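Local coordinates for protein catalase-3 (Neurospora crassa, PDB 4AJ9) that is a heme catalase that converts hydrogen peroxide to water and oxygen, and so probably protects the fungus from peroxide damage, at residues S398-Y401 with L402-G405; S451-P454 with V455-Q458; Q483-K486 with I487-V491. All blocks are in the same frame, centred on the assembly; numbering follows the deposited sequence.

In the fold
Contact 1 comes first along the chain, in the long loop between strand 390-391 and strand 425-427, and lies far out from the rest of the subunit. Its centre is about 65 Å from those of contacts 2 and 3. These two share one helical region: contact 2 starts helix 454-468, and contact 3 joins helix 474-487 to helix 489-499. Their centres are about 15 Å apart and their nearest atoms about 7 Å, without touching. The loop of contact 1 leans on the start of helix 474-487 of a second subunit, so the helix that leads into contact 3 also takes part in tetramer assembly.

Contact 1: S398-Y401 with L402-G405; sequences SPSY and LNKG
S400 and N403 meet at the bend of a surface loop, and the bonds here are mostly of side chain to backbone. The hydroxyl oxygen OG of S400 accepts from N403 N at 3.1 Å, with an N-H...O angle of 154°. The same OG is hydrogen-bonded to the carboxylate of D178 of a second subunit, which also takes the backbone N-H groups of Y401 and L402. One acidic side chain from next door therefore holds both the serine and the first corner of the turn.

The backbone closes the turn itself: K404 N donates to Y401 O over 3.0 Å, coming in from above the carbonyl plane, 58° out of it. N403 adds a side-chain bond, OD1 accepting from the next N-H along, G405 N, at 3.0 Å. That works because CG of N403 sits between its own backbone N and carbonyl carbon (chi1 64°), which folds the amide back over the chain. ND2 at the other end is hydrogen-bonded to the carbonyl of H395. G405 follows with backbone angles at which a CB would jam against the carbonyl oxygen of K404.

Van der Waals contacts fill in the rest. CB of S400 lies against the N403 amide, 3.4 Å from ND2. At the bend, the side chains of Y401 and L402 cross at about a right angle, with CD2 of Y401 3.9 Å from CD2 of L402; they pack on Q475 and V476 of the second subunit.

The arrangement is a type I beta turn, Y401 to K404, overlapped by an Asx turn from N403 to G405, within a long arm-like loop of the kind by which catalase subunits wrap around one another.

Contact 2: S451-P454 with V455-Q458; sequences SLTP and VEQQ
L452 packs against E456 at the start of helix 454-468, where T453 and E456 form a capping box. E456 is central to it. Its extended side chain runs back past the helix end and brings OE1 to 3.1 Å from T453 N, which it meets with the lone pair turned away from OE2, at an N-H...O angle of 162°. The carboxylate is buried but well supplied: OE1 is also hydrogen-bonded to S520, and OE2 to the backbone N-H groups of I521 and F522. With so many donors, and with the N-terminal end of a helix beside it, the group probably stays ionised.

L452 packs along the far half of this side chain. The two cross at about a right angle: CB of L452 lies 3.9 Å from CG of E456, and CD2 3.7 Å from the carboxylate carbon CD, while the leucine also touches V460 one turn further along the helix.

P454 takes the first helical position, where no backbone N-H is called for, and its carbonyl O accepts from Q458 N at 3.1 Å. Just before it, T453 O receives Q457 N over 2.7 Å, nearly along the C=O axis. The other half of the box comes from the threonine hydroxyl: held between its own backbone N and carbonyl carbon (chi1 75°), OG1 accepts from E456 N at 3.2 Å.

Contact 3: Q483-K486 with I487-V491; sequences QLNK and ISNDV
In both N485 and N489 the CG atom stands anti to the backbone N (chi1 -170° and 180°), which sets the two asparagine side chains side by side and pointing the same way across the junction of two helices. N489 ND2 then donates to N485 OD1 at 3.0 Å in a nearly straight bond. The two amide planes are turned 65° against each other: OD1 lies close to the plane of the N489 amide, while the donor is moderately tilted from the plane of the N485 carbonyl.

Each amide has a further backbone partner in the loop that follows helix 489-499. N485 ND2 is hydrogen-bonded to the carbonyl of Q505, and N489 ND2 to that of P504, so the pair ties this loop to the junction. With an alanine at N485, the Q505 carbonyl would probably lose its partner, and N489 ND2 would keep P504 but lose the bond to OD1, leaving its amide less firmly fixed.

Between the two asparagines in sequence, S488 is the N-cap of helix 489-499. The serine backbone is extended, which breaks the helical path, and its OG accepts from V491 N at 3.2 Å to finish the first turn of the new helix.

Ahead of the serine, L484 O takes two donors: S488 N at 3.0 Å, almost in line with the carbonyl bond, and I487 N at 2.9 Å from well above the carbonyl plane. The side chain of I487 comes alongside the same oxygen, CB lying 3.3 Å from L484 O, and goes on to pack with L484 against F191 of helix 187-193. The I487 carbonyl O is hydrogen-bonded to NH1 of R446 on helix 443-450.

Contact 1: S398-Y401 with L402-G405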
ATOM      1  N   SER C 398     -20.018 -20.200   6.882  0.58  4.51           N
ATOM      2  CA  SER C 398     -21.260 -20.901   6.586  0.58  6.05           C
ATOM      3  C   SER C 398     -20.920 -22.132   5.754  0.58  4.98           C
ATOM      4  O   SER C 398     -20.027 -22.073   4.916  0.58  5.59           O
ATOM      5  CB  SER C 398     -22.196 -19.992   5.788  0.58  6.10           C
ATOM      6  OG  SER C 398     -23.440 -20.623   5.543  0.58 10.17           O
ATOM      7  N   PRO C 399     -21.628 -23.250   5.974  1.00  4.48           N
ATOM      8  CA  PRO C 399     -22.705 -23.434   6.958  1.00  3.85           C
ATOM      9  C   PRO C 399     -22.170 -23.656   8.355  1.00  5.96           C
ATOM     10  O   PRO C 399     -20.985 -23.953   8.533  1.00  4.92           O
ATOM     11  CB  PRO C 399     -23.396 -24.713   6.482  1.00  4.58           C
ATOM     12  CG  PRO C 399     -22.266 -25.507   5.867  1.00  7.76           C
ATOM     13  CD  PRO C 399     -21.396 -24.472   5.177  1.00  5.18           C
ATOM     14  N   SER C 400     -23.050 -23.537   9.344  1.00  4.49           N
ATOM     15  CA  SER C 400     -22.638 -23.645  10.731  1.00  6.57           C
ATOM     16  C   SER C 400     -23.825 -23.967  11.634  1.00  8.59           C
ATOM     17  O   SER C 400     -24.888 -23.359  11.506  1.00  6.95           O
ATOM     18  CB  SER C 400     -22.001 -22.328  11.175  1.00  3.60           C
ATOM     19  OG  SER C 400     -21.856 -22.299  12.579  1.00  5.92           O
ATOM     20  N   TYR C 401     -23.631 -24.921  12.540  1.00  7.45           N
ATOM     21  CA  TYR C 401     -24.599 -25.189  13.587  1.00  8.59           C
ATOM     22  C   TYR C 401     -24.498 -24.102  14.650  1.00  6.85           C
ATOM     23  O   TYR C 401     -25.514 -23.597  15.135  1.00  7.95           O
ATOM     24  CB  TYR C 401     -24.359 -26.573  14.218  1.00  6.92           C
ATOM     25  CG  TYR C 401     -25.063 -26.750  15.545  1.00  5.89           C
ATOM     26  CD1 TYR C 401     -26.412 -27.074  15.601  1.00 10.62           C
ATOM     27  CD2 TYR C 401     -24.377 -26.579  16.742  1.00  7.28           C
ATOM     28  CE1 TYR C 401     -27.061 -27.226  16.821  1.00 11.60           C
ATOM     29  CE2 TYR C 401     -25.009 -26.736  17.956  1.00  8.98           C
ATOM     30  CZ  TYR C 401     -26.352 -27.053  17.990  1.00 15.51           C
ATOM     31  OH  TYR C 401     -26.981 -27.195  19.202  1.00 16.00           O
ATOM     32  N   LEU C 402     -23.264 -23.732  14.990  1.00  5.39           N
ATOM     33  CA  LEU C 402     -22.994 -22.772  16.070  1.00  2.99           C
ATOM     34  C   LEU C 402     -23.532 -21.349  15.869  1.00  9.69           C
ATOM     35  O   LEU C 402     -23.816 -20.665  16.853  1.00  8.06           O
ATOM     36  CB  LEU C 402     -21.495 -22.716  16.372  1.00  5.04           C
ATOM     37  CG  LEU C 402     -20.870 -23.996  16.912  1.00  7.73           C
ATOM     38  CD1 LEU C 402     -19.348 -23.838  17.063  1.00  6.14           C
ATOM     39  CD2 LEU C 402     -21.509 -24.342  18.240  1.00  8.12           C
ATOM     40  N   ASN C 403     -23.650 -20.877  14.628  1.00  4.30           N
ATOM     41  CA  ASN C 403     -24.240 -19.550  14.431  1.00  5.07           C
ATOM     42  C   ASN C 403     -25.731 -19.609  14.097  1.00  6.97           C
ATOM     43  O   ASN C 403     -26.343 -18.602  13.720  1.00  6.94           O
ATOM     44  CB  ASN C 403     -23.451 -18.692  13.423  1.00  6.50           C
ATOM     45  CG  ASN C 403     -23.460 -19.270  12.011  1.00  9.81           C
ATOM     46  OD1 ASN C 403     -24.396 -19.972  11.612  1.00  6.38           O
ATOM     47  ND2 ASN C 403     -22.406 -18.973  11.247  1.00  4.26           N
ATOM     48  N   LYS C 404     -26.317 -20.797  14.241  1.00  8.63           N
ATOM     49  CA  LYS C 404     -27.757 -20.961  14.061  1.00 10.37           C
ATOM     50  C   LYS C 404     -28.215 -20.631  12.644  1.00 13.47           C
ATOM     51  O   LYS C 404     -29.397 -20.399  12.394  1.00  9.30           O
ATOM     52  CB  LYS C 404     -28.508 -20.106  15.080  1.00  7.80           C
ATOM     53  CG  LYS C 404     -28.180 -20.485  16.514  1.00 17.11           C
ATOM     54  CD  LYS C 404     -28.596 -19.404  17.497  1.00 25.52           C
ATOM     55  CE  LYS C 404     -28.442 -19.869  18.939  1.00 29.99           C
ATOM     56  NZ  LYS C 404     -29.463 -20.904  19.292  1.00 33.59           N
ATOM     57  N   GLY C 405     -27.275 -20.633  11.711  1.00  8.57           N
ATOM     58  CA  GLY C 405     -27.592 -20.333  10.331  1.00  5.72           C
ATOM     59  C   GLY C 405     -27.503 -18.857   9.969  1.00  9.22           C
ATOM     60  O   GLY C 405     -27.948 -18.470   8.888  1.00  6.06           O
TER

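Contact 2: S451-P454 with V455-Q458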
ATOM      1  N   SER C 451     -27.849  12.970 -38.688  1.00  9.01           N
ATOM      2  CA  SER C 451     -28.916  13.418 -37.800  1.00  7.51           C
ATOM      3  C   SER C 451     -28.584  14.745 -37.127  1.00 11.55           C
ATOM      4  O   SER C 451     -29.299  15.188 -36.237  1.00 12.82           O
ATOM      5  CB  SER C 451     -29.215  12.346 -36.746  1.00 11.64           C
ATOM      6  OG  SER C 451     -29.591  11.121 -37.364  1.00  5.48           O
ATOM      7  N   LEU C 452     -27.492  15.374 -37.551  1.00 12.10           N
ATOM      8  CA  LEU C 452     -27.098  16.670 -37.008  1.00 10.05           C
ATOM      9  C   LEU C 452     -27.471  17.785 -37.982  1.00 13.14           C
ATOM     10  O   LEU C 452     -27.589  17.546 -39.190  1.00 11.95           O
ATOM     11  CB  LEU C 452     -25.588  16.702 -36.752  1.00 11.88           C
ATOM     12  CG  LEU C 452     -24.988  15.634 -35.838  1.00 16.08           C
ATOM     13  CD1 LEU C 452     -23.467  15.691 -35.885  1.00  9.78           C
ATOM     14  CD2 LEU C 452     -25.484  15.786 -34.407  1.00  8.33           C
ATOM     15  N   THR C 453     -27.643  19.000 -37.463  1.00 12.74           N
ATOM     16  CA  THR C 453     -27.879  20.163 -38.315  1.00 14.39           C
ATOM     17  C   THR C 453     -26.646  20.452 -39.173  1.00 14.11           C
ATOM     18  O   THR C 453     -25.548  19.955 -38.890  1.00 12.21           O
ATOM     19  CB  THR C 453     -28.237  21.429 -37.499  1.00 18.73           C
ATOM     20  OG1 THR C 453     -27.059  21.957 -36.882  1.00 17.36           O
ATOM     21  CG2 THR C 453     -29.272  21.119 -36.436  1.00 14.32           C
ATOM     22  N   PRO C 454     -26.821  21.237 -40.246  1.00 18.20           N
ATOM     23  CA  PRO C 454     -25.705  21.503 -41.158  1.00  9.28           C
ATOM     24  C   PRO C 454     -24.476  22.123 -40.482  1.00  9.27           C
ATOM     25  O   PRO C 454     -23.360  21.712 -40.789  1.00 14.04           O
ATOM     26  CB  PRO C 454     -26.310  22.483 -42.166  1.00 17.10           C
ATOM     27  CG  PRO C 454     -27.760  22.114 -42.197  1.00 17.21           C
ATOM     28  CD  PRO C 454     -28.099  21.753 -40.772  1.00 14.68           C
ATOM     29  N   VAL C 455     -24.665  23.106 -39.612  1.00  9.90           N
ATOM     30  CA  VAL C 455     -23.534  23.745 -38.941  1.00  9.19           C
ATOM     31  C   VAL C 455     -22.976  22.805 -37.874  1.00 14.12           C
ATOM     32  O   VAL C 455     -21.771  22.777 -37.604  1.00 11.50           O
ATOM     33  CB  VAL C 455     -23.941  25.086 -38.298  1.00 12.88           C
ATOM     34  CG1 VAL C 455     -22.788  25.646 -37.455  1.00 12.27           C
ATOM     35  CG2 VAL C 455     -24.351  26.081 -39.380  1.00 17.80           C
ATOM     36  N   GLU C 456     -23.871  22.032 -37.273  1.00  7.79           N
ATOM     37  CA  GLU C 456     -23.486  21.011 -36.309  1.00 12.74           C
ATOM     38  C   GLU C 456     -22.588  19.973 -36.976  1.00 13.23           C
ATOM     39  O   GLU C 456     -21.579  19.555 -36.407  1.00 13.50           O
ATOM     40  CB  GLU C 456     -24.734  20.347 -35.742  1.00 13.90           C
ATOM     41  CG  GLU C 456     -24.537  19.697 -34.404  1.00 16.71           C
ATOM     42  CD  GLU C 456     -25.849  19.366 -33.725  1.00 18.76           C
ATOM     43  OE1 GLU C 456     -26.884  19.264 -34.431  1.00 12.90           O
ATOM     44  OE2 GLU C 456     -25.839  19.209 -32.487  1.00 13.22           O
ATOM     45  N   GLN C 457     -22.953  19.565 -38.189  1.00  7.65           N
ATOM     46  CA  GLN C 457     -22.106  18.669 -38.980  1.00  6.98           C
ATOM     47  C   GLN C 457     -20.770  19.343 -39.259  1.00  7.89           C
ATOM     48  O   GLN C 457     -19.716  18.699 -39.275  1.00  7.28           O
ATOM     49  CB  GLN C 457     -22.791  18.304 -40.302  1.00 11.33           C
ATOM     50  CG  GLN C 457     -24.017  17.412 -40.160  1.00 10.86           C
ATOM     51  CD  GLN C 457     -24.643  17.086 -41.511  1.00 16.31           C
ATOM     52  OE1 GLN C 457     -24.505  17.855 -42.457  1.00 12.69           O
ATOM     53  NE2 GLN C 457     -25.316  15.938 -41.609  1.00 11.17           N
ATOM     54  N   GLN C 458     -20.811  20.652 -39.472  1.00 10.93           N
ATOM     55  CA  GLN C 458     -19.584  21.381 -39.759  1.00  7.54           C
ATOM     56  C   GLN C 458     -18.657  21.363 -38.540  1.00  6.19           C
ATOM     57  O   GLN C 458     -17.446  21.255 -38.686  1.00  8.59           O
ATOM     58  CB  GLN C 458     -19.879  22.819 -40.207  1.00  6.72           C
ATOM     59  CG  GLN C 458     -18.643  23.571 -40.708  1.00  5.94           C
ATOM     60  CD  GLN C 458     -18.075  22.996 -41.987  1.00 14.64           C
ATOM     61  OE1 GLN C 458     -18.712  23.045 -43.042  1.00 10.99           O
ATOM     62  NE2 GLN C 458     -16.864  22.464 -41.908  1.00 10.72           N
TER

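Contact 3: Q483-K486 with I487-V491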
ATOM      1  N   GLN C 483     -10.815   5.375 -43.478  1.00  8.29           N
ATOM      2  CA  GLN C 483     -11.905   5.023 -42.570  1.00  7.75           C
ATOM      3  C   GLN C 483     -13.055   6.019 -42.596  1.00  8.57           C
ATOM      4  O   GLN C 483     -14.219   5.623 -42.616  1.00  9.29           O
ATOM      5  CB  GLN C 483     -11.383   4.833 -41.144  1.00  9.65           C
ATOM      6  CG  GLN C 483     -10.416   3.674 -41.026  1.00  3.70           C
ATOM      7  CD  GLN C 483     -11.053   2.349 -41.399  1.00 11.58           C
ATOM      8  OE1 GLN C 483     -12.166   2.048 -40.968  1.00 10.25           O
ATOM      9  NE2 GLN C 483     -10.351   1.551 -42.200  1.00 12.20           N
ATOM     10  N   LEU C 484     -12.751   7.313 -42.578  1.00  6.91           N
ATOM     11  CA  LEU C 484     -13.834   8.292 -42.614  1.00  6.88           C
ATOM     12  C   LEU C 484     -14.654   8.095 -43.880  1.00 10.39           C
ATOM     13  O   LEU C 484     -15.872   8.225 -43.861  1.00  9.86           O
ATOM     14  CB  LEU C 484     -13.290   9.718 -42.584  1.00 10.73           C
ATOM     15  CG  LEU C 484     -12.610  10.131 -41.279  1.00 11.31           C
ATOM     16  CD1 LEU C 484     -12.030  11.533 -41.431  1.00 10.67           C
ATOM     17  CD2 LEU C 484     -13.594  10.061 -40.109  1.00  5.42           C
ATOM     18  N   ASN C 485     -13.961   7.788 -44.975  1.00  7.73           N
ATOM     19  CA  ASN C 485     -14.598   7.608 -46.268  1.00  9.07           C
ATOM     20  C   ASN C 485     -15.611   6.467 -46.297  1.00 10.70           C
ATOM     21  O   ASN C 485     -16.503   6.447 -47.150  1.00 13.70           O
ATOM     22  CB  ASN C 485     -13.550   7.362 -47.357  1.00 14.93           C
ATOM     23  CG  ASN C 485     -14.153   7.399 -48.759  1.00 12.90           C
ATOM     24  OD1 ASN C 485     -14.968   8.263 -49.061  1.00 12.02           O
ATOM     25  ND2 ASN C 485     -13.772   6.449 -49.602  1.00 14.18           N
ATOM     26  N   LYS C 486     -15.456   5.503 -45.391  1.00 10.10           N
ATOM     27  CA  LYS C 486     -16.371   4.371 -45.321  1.00 11.33           C
ATOM     28  C   LYS C 486     -17.662   4.787 -44.642  1.00 12.35           C
ATOM     29  O   LYS C 486     -18.695   4.122 -44.756  1.00 13.82           O
ATOM     30  CB  LYS C 486     -15.734   3.197 -44.571  1.00 13.84           C
ATOM     31  CG  LYS C 486     -14.700   2.444 -45.370  1.00  6.71           C
ATOM     32  CD  LYS C 486     -14.124   1.320 -44.537  1.00 16.10           C
ATOM     33  CE  LYS C 486     -12.888   0.708 -45.187  1.00 30.46           C
ATOM     34  NZ  LYS C 486     -13.202  -0.055 -46.426  1.00 28.15           N
ATOM     35  N   ILE C 487     -17.596   5.902 -43.933  1.00  8.95           N
ATOM     36  CA  ILE C 487     -18.753   6.446 -43.252  1.00 11.53           C
ATOM     37  C   ILE C 487     -19.497   7.425 -44.156  1.00 15.12           C
ATOM     38  O   ILE C 487     -20.719   7.360 -44.284  1.00 12.16           O
ATOM     39  CB  ILE C 487     -18.335   7.177 -41.961  1.00 12.70           C
ATOM     40  CG1 ILE C 487     -17.822   6.176 -40.922  1.00 11.52           C
ATOM     41  CG2 ILE C 487     -19.494   7.957 -41.396  1.00  7.58           C
ATOM     42  CD1 ILE C 487     -17.232   6.843 -39.683  1.00  9.32           C
ATOM     43  N   SER C 488     -18.747   8.336 -44.770  1.00  9.63           N
ATOM     44  CA  SER C 488     -19.321   9.349 -45.641  1.00 12.45           C
ATOM     45  C   SER C 488     -18.251   9.907 -46.568  1.00 16.47           C
ATOM     46  O   SER C 488     -17.237  10.436 -46.119  1.00 10.51           O
ATOM     47  CB  SER C 488     -19.935  10.478 -44.812  1.00 14.16           C
ATOM     48  OG  SER C 488     -20.242  11.601 -45.616  1.00 13.33           O
ATOM     49  N   ASN C 489     -18.466   9.763 -47.868  1.00 17.34           N
ATOM     50  CA  ASN C 489     -17.544  10.324 -48.838  1.00 13.27           C
ATOM     51  C   ASN C 489     -17.377  11.839 -48.694  1.00 14.72           C
ATOM     52  O   ASN C 489     -16.265  12.349 -48.807  1.00 16.41           O
ATOM     53  CB  ASN C 489     -17.951   9.944 -50.267  1.00 10.91           C
ATOM     54  CG  ASN C 489     -17.012  10.515 -51.306  1.00 16.96           C
ATOM     55  OD1 ASN C 489     -17.386  11.409 -52.063  1.00 22.93           O
ATOM     56  ND2 ASN C 489     -15.779  10.008 -51.342  1.00 14.84           N
ATOM     57  N   ASP C 490     -18.468  12.560 -48.436  1.00 12.83           N
ATOM     58  CA  ASP C 490     -18.387  14.011 -48.272  1.00 12.44           C
ATOM     59  C   ASP C 490     -17.579  14.399 -47.029  1.00 14.06           C
ATOM     60  O   ASP C 490     -16.820  15.363 -47.052  1.00 15.73           O
ATOM     61  CB  ASP C 490     -19.777  14.640 -48.167  1.00 10.12           C
ATOM     62  CG  ASP C 490     -19.730  16.150 -48.239  1.00 15.01           C
ATOM     63  OD1 ASP C 490     -19.036  16.666 -49.136  1.00 17.33           O
ATOM     64  OD2 ASP C 490     -20.366  16.825 -47.399  1.00 15.81           O
ATOM     65  N   VAL C 491     -17.760  13.657 -45.941  1.00 14.72           N
ATOM     66  CA  VAL C 491     -16.993  13.924 -44.731  1.00  8.55           C
ATOM     67  C   VAL C 491     -15.507  13.773 -45.016  1.00  7.01           C
ATOM     68  O   VAL C 491     -14.706  14.643 -44.666  1.00 11.99           O
ATOM     69  CB  VAL C 491     -17.396  12.996 -43.564  1.00  9.56           C
ATOM     70  CG1 VAL C 491     -16.360  13.092 -42.439  1.00  9.13           C
ATOM     71  CG2 VAL C 491     -18.766  13.377 -43.031  1.00  9.09           C
TER